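Long-range contact in type III effector NopAA (Sinorhizobium fredii USDA 257, PDB 6SDU), which is a secreted effector whose glycoside hydrolase family 12 domain hydrolyses xyloglucan: residues L84-V98 with T184-Q196. Residues are numbered along the deposited sequence; the frame is centred on the assembly and turned at random.
Sequences LSSINTLSSSFNQEV and TNSGTVDIKSILQ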
# COMPACT_ATOMS: atom_id res chain seq x y z
N LEU A 84 10.75 -16.41 -3.77
CA LEU A 84 10.18 -16.60 -2.43
C LEU A 84 10.90 -17.72 -1.68
O LEU A 84 11.16 -17.60 -0.48
CB LEU A 84 8.70 -16.90 -2.55
CG LEU A 84 7.95 -17.01 -1.24
CD1 LEU A 84 8.17 -15.76 -0.38
CD2 LEU A 84 6.50 -17.17 -1.61
N SER A 85 11.25 -18.79 -2.39
CA SER A 85 11.88 -19.94 -1.76
C SER A 85 13.28 -19.62 -1.23
O SER A 85 13.71 -20.20 -0.23
CB SER A 85 11.95 -21.10 -2.76
OG SER A 85 12.68 -20.74 -3.92
N SER A 86 13.99 -18.68 -1.86
CA SER A 86 15.32 -18.32 -1.40
C SER A 86 15.30 -17.35 -0.22
O SER A 86 16.37 -17.03 0.33
CB SER A 86 16.15 -17.75 -2.55
OG SER A 86 15.72 -16.44 -2.89
N ILE A 87 14.13 -16.83 0.15
CA ILE A 87 14.03 -15.81 1.19
C ILE A 87 13.94 -16.47 2.56
O ILE A 87 13.09 -17.34 2.80
CB ILE A 87 12.82 -14.90 0.94
CG1 ILE A 87 13.05 -14.02 -0.29
CG2 ILE A 87 12.54 -14.02 2.16
CD1 ILE A 87 11.78 -13.54 -0.96
N ASN A 88 14.80 -16.02 3.48
CA ASN A 88 14.78 -16.47 4.87
C ASN A 88 14.01 -15.51 5.77
O ASN A 88 13.32 -15.96 6.69
CB ASN A 88 16.22 -16.60 5.39
CG ASN A 88 17.12 -17.44 4.47
OD1 ASN A 88 16.90 -18.64 4.28
ND2 ASN A 88 18.14 -16.79 3.90
N THR A 89 14.13 -14.21 5.52
CA THR A 89 13.41 -13.20 6.29
C THR A 89 12.98 -12.07 5.36
O THR A 89 13.81 -11.50 4.66
CB THR A 89 14.29 -12.63 7.41
OG1 THR A 89 14.50 -13.63 8.42
CG2 THR A 89 13.67 -11.40 8.02
N LEU A 90 11.69 -11.73 5.39
CA LEU A 90 11.18 -10.55 4.69
C LEU A 90 10.09 -9.93 5.56
O LEU A 90 8.94 -10.37 5.55
CB LEU A 90 10.67 -10.87 3.29
CG LEU A 90 10.23 -9.64 2.47
CD1 LEU A 90 11.32 -8.58 2.40
CD2 LEU A 90 9.81 -10.05 1.07
N SER A 91 10.47 -8.91 6.31
CA SER A 91 9.56 -8.24 7.21
C SER A 91 9.70 -6.73 7.05
O SER A 91 10.67 -6.23 6.46
CB SER A 91 9.82 -8.63 8.66
OG SER A 91 11.11 -8.18 9.03
N SER A 92 8.71 -6.01 7.56
CA SER A 92 8.72 -4.56 7.46
C SER A 92 8.10 -3.95 8.70
O SER A 92 7.17 -4.52 9.29
CB SER A 92 7.97 -4.12 6.19
OG SER A 92 8.23 -2.76 5.90
N SER A 93 8.63 -2.79 9.12
CA SER A 93 8.09 -2.02 10.24
C SER A 93 7.59 -0.66 9.76
O SER A 93 8.26 -0.01 8.97
CB SER A 93 9.15 -1.80 11.32
OG SER A 93 9.45 -3.03 11.94
N PHE A 94 6.43 -0.23 10.27
CA PHE A 94 5.84 1.06 9.92
C PHE A 94 5.37 1.79 11.18
O PHE A 94 4.96 1.16 12.16
CB PHE A 94 4.66 0.90 8.94
CG PHE A 94 3.49 0.12 9.51
CD1 PHE A 94 3.51 -1.27 9.54
CD2 PHE A 94 2.35 0.78 9.98
CE1 PHE A 94 2.45 -2.00 10.05
CE2 PHE A 94 1.27 0.05 10.49
CZ PHE A 94 1.33 -1.35 10.53
N ASN A 95 5.51 3.11 11.17
CA ASN A 95 4.96 3.97 12.22
C ASN A 95 4.47 5.25 11.54
O ASN A 95 5.26 5.94 10.90
CB ASN A 95 6.03 4.28 13.27
CG ASN A 95 5.52 5.13 14.40
OD1 ASN A 95 4.37 4.99 14.82
ND2 ASN A 95 6.35 6.05 14.88
N GLN A 96 3.19 5.58 11.70
CA GLN A 96 2.65 6.69 10.91
C GLN A 96 1.68 7.56 11.72
O GLN A 96 1.16 7.16 12.77
CB GLN A 96 1.94 6.17 9.66
CG GLN A 96 0.62 5.44 9.96
CD GLN A 96 0.41 4.23 9.09
OE1 GLN A 96 1.30 3.85 8.33
NE2 GLN A 96 -0.78 3.63 9.18
N GLU A 97 1.46 8.78 11.22
CA GLU A 97 0.45 9.69 11.73
C GLU A 97 -0.45 10.08 10.57
O GLU A 97 0.03 10.57 9.55
CB GLU A 97 1.10 10.93 12.35
CG GLU A 97 1.99 10.68 13.57
CD GLU A 97 2.86 11.90 13.92
OE1 GLU A 97 3.19 12.69 13.01
OE2 GLU A 97 3.22 12.08 15.11
N VAL A 98 -1.75 9.87 10.72
CA VAL A 98 -2.70 9.98 9.61
C VAL A 98 -3.76 11.00 10.00
O VAL A 98 -3.97 11.28 11.19
CB VAL A 98 -3.35 8.61 9.27
CG1 VAL A 98 -2.30 7.59 8.84
CG2 VAL A 98 -4.11 8.09 10.47
N THR A 184 -4.43 0.00 12.45
CA THR A 184 -3.33 0.40 13.33
C THR A 184 -2.46 1.42 12.61
O THR A 184 -2.45 1.49 11.37
CB THR A 184 -2.51 -0.83 13.76
OG1 THR A 184 -1.65 -0.50 14.87
CG2 THR A 184 -1.66 -1.35 12.58
N ASN A 185 -1.73 2.22 13.40
CA ASN A 185 -0.76 3.18 12.86
C ASN A 185 0.69 2.82 13.16
O ASN A 185 1.59 3.61 12.84
CB ASN A 185 -1.04 4.60 13.36
CG ASN A 185 -2.24 5.23 12.66
OD1 ASN A 185 -2.40 5.08 11.44
ND2 ASN A 185 -3.09 5.93 13.41
N SER A 186 0.94 1.69 13.81
CA SER A 186 2.30 1.19 13.98
C SER A 186 2.23 -0.32 14.11
O SER A 186 1.28 -0.86 14.70
CB SER A 186 3.00 1.82 15.20
OG SER A 186 2.48 1.29 16.40
N GLY A 187 3.24 -1.00 13.59
CA GLY A 187 3.24 -2.45 13.62
C GLY A 187 4.37 -3.00 12.78
O GLY A 187 5.20 -2.27 12.26
N THR A 188 4.37 -4.33 12.66
CA THR A 188 5.37 -5.07 11.89
C THR A 188 4.67 -6.17 11.12
O THR A 188 3.84 -6.88 11.68
CB THR A 188 6.44 -5.67 12.81
OG1 THR A 188 7.13 -4.62 13.52
CG2 THR A 188 7.45 -6.49 12.02
N VAL A 189 5.00 -6.31 9.84
CA VAL A 189 4.38 -7.34 9.00
C VAL A 189 5.44 -8.34 8.56
O VAL A 189 6.55 -7.96 8.15
CB VAL A 189 3.69 -6.74 7.76
CG1 VAL A 189 2.38 -6.08 8.14
CG2 VAL A 189 4.61 -5.76 7.09
N ASP A 190 5.08 -9.62 8.60
CA ASP A 190 5.93 -10.70 8.11
C ASP A 190 5.45 -10.97 6.69
O ASP A 190 4.50 -11.73 6.47
CB ASP A 190 5.83 -11.91 9.03
CG ASP A 190 6.64 -13.11 8.52
OD1 ASP A 190 7.34 -12.98 7.48
OD2 ASP A 190 6.56 -14.19 9.16
N ILE A 191 6.09 -10.30 5.73
CA ILE A 191 5.67 -10.41 4.34
C ILE A 191 5.96 -11.81 3.81
O ILE A 191 5.14 -12.39 3.07
CB ILE A 191 6.34 -9.30 3.50
CG1 ILE A 191 5.94 -7.93 4.07
CG2 ILE A 191 5.94 -9.40 2.02
CD1 ILE A 191 6.65 -6.73 3.45
N LYS A 192 7.08 -12.41 4.22
CA LYS A 192 7.41 -13.75 3.74
C LYS A 192 6.28 -14.72 4.01
O LYS A 192 5.79 -15.39 3.08
CB LYS A 192 8.70 -14.22 4.42
CG LYS A 192 9.16 -15.61 4.03
CD LYS A 192 10.11 -16.14 5.10
CE LYS A 192 10.34 -17.64 4.97
NZ LYS A 192 11.43 -18.11 5.87
N SER A 193 5.78 -14.74 5.25
CA SER A 193 4.68 -15.62 5.65
C SER A 193 3.38 -15.30 4.93
O SER A 193 2.59 -16.21 4.64
CB SER A 193 4.44 -15.51 7.16
OG SER A 193 5.53 -16.03 7.90
N ILE A 194 3.10 -14.01 4.70
CA ILE A 194 1.87 -13.65 4.00
C ILE A 194 1.92 -14.17 2.57
O ILE A 194 0.95 -14.75 2.08
CB ILE A 194 1.64 -12.13 4.05
CG1 ILE A 194 1.28 -11.70 5.48
CG2 ILE A 194 0.55 -11.72 3.06
CD1 ILE A 194 1.26 -10.18 5.70
N LEU A 195 3.06 -13.98 1.89
CA LEU A 195 3.20 -14.51 0.54
C LEU A 195 3.13 -16.04 0.54
O LEU A 195 2.54 -16.64 -0.37
CB LEU A 195 4.53 -14.02 -0.05
CG LEU A 195 4.61 -12.51 -0.23
CD1 LEU A 195 5.99 -12.06 -0.73
CD2 LEU A 195 3.49 -12.03 -1.18
N GLN A 196 3.68 -16.67 1.58
CA GLN A 196 3.62 -18.13 1.67
C GLN A 196 2.18 -18.60 1.80
O GLN A 196 1.78 -19.57 1.15
CB GLN A 196 4.46 -18.62 2.85
CG GLN A 196 5.95 -18.62 2.56
CD GLN A 196 6.82 -18.93 3.78
OE1 GLN A 196 6.39 -18.79 4.93
NE2 GLN A 196 8.05 -19.37 3.53
O HOH W 1 10.18 -12.67 7.48
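The ring of Phe-94 lies flat against the backbone of Gly-187, whose N sits over the ring centre, 3.6 Å above its plane. With CG between the backbone N and the carbonyl carbon (chi1 63°), the ring folds back across the neighbouring strand, while Thr-184 CG2 meets its edge in plane at CZ. Gly-187 has no side chain on this side, so the aromatic face rests directly on the peptide. The same two residues form a hydrogen-bonded antiparallel pair, Phe-94 N reaching Gly-187 O and Gly-187 N returning to Phe-94 O.

Asn-185 continues the pairing beyond the end of strand 186-190. Its O accepts from Gln-96 N at 2.8 Å, and its OD1 takes Gln-96 NE2 through an in-plane lone pair at 3.1 Å, the two amide planes standing 65° apart. Asn-124 also donates to this OD1, and Tyr-214 bonds to Gln-96 OE1, tying the pair to the opposing sheet. Val-98 sets both methyls 3.6 Å from Asn-185 OD1.

At the other end, where helix 191-200 begins, Lys-192 N donates to Leu-90 O at 3.1 Å. The lysine side chain, extended with CG anti to the backbone N (chi1 180°), runs past Ile-87 and places NZ 3.0 Å from Asn-88 O, above the carbonyl plane. Asp-190 caps the helix through a weak bond from Ser-193 N, and a water links its OD1 to Leu-90 N.

Strand 186-190 is thus joined as an edge strand to one sheet of the beta-jelly-roll sandwich characteristic of family 12. The chemistry implies a seam fixed mainly by backbone bonds, with paired amides at one end and, at the other, the first turn of the helix bonded through Lys-192 N to Leu-90 O, the lysine amine adding a single off-plane bond to Asn-88 O.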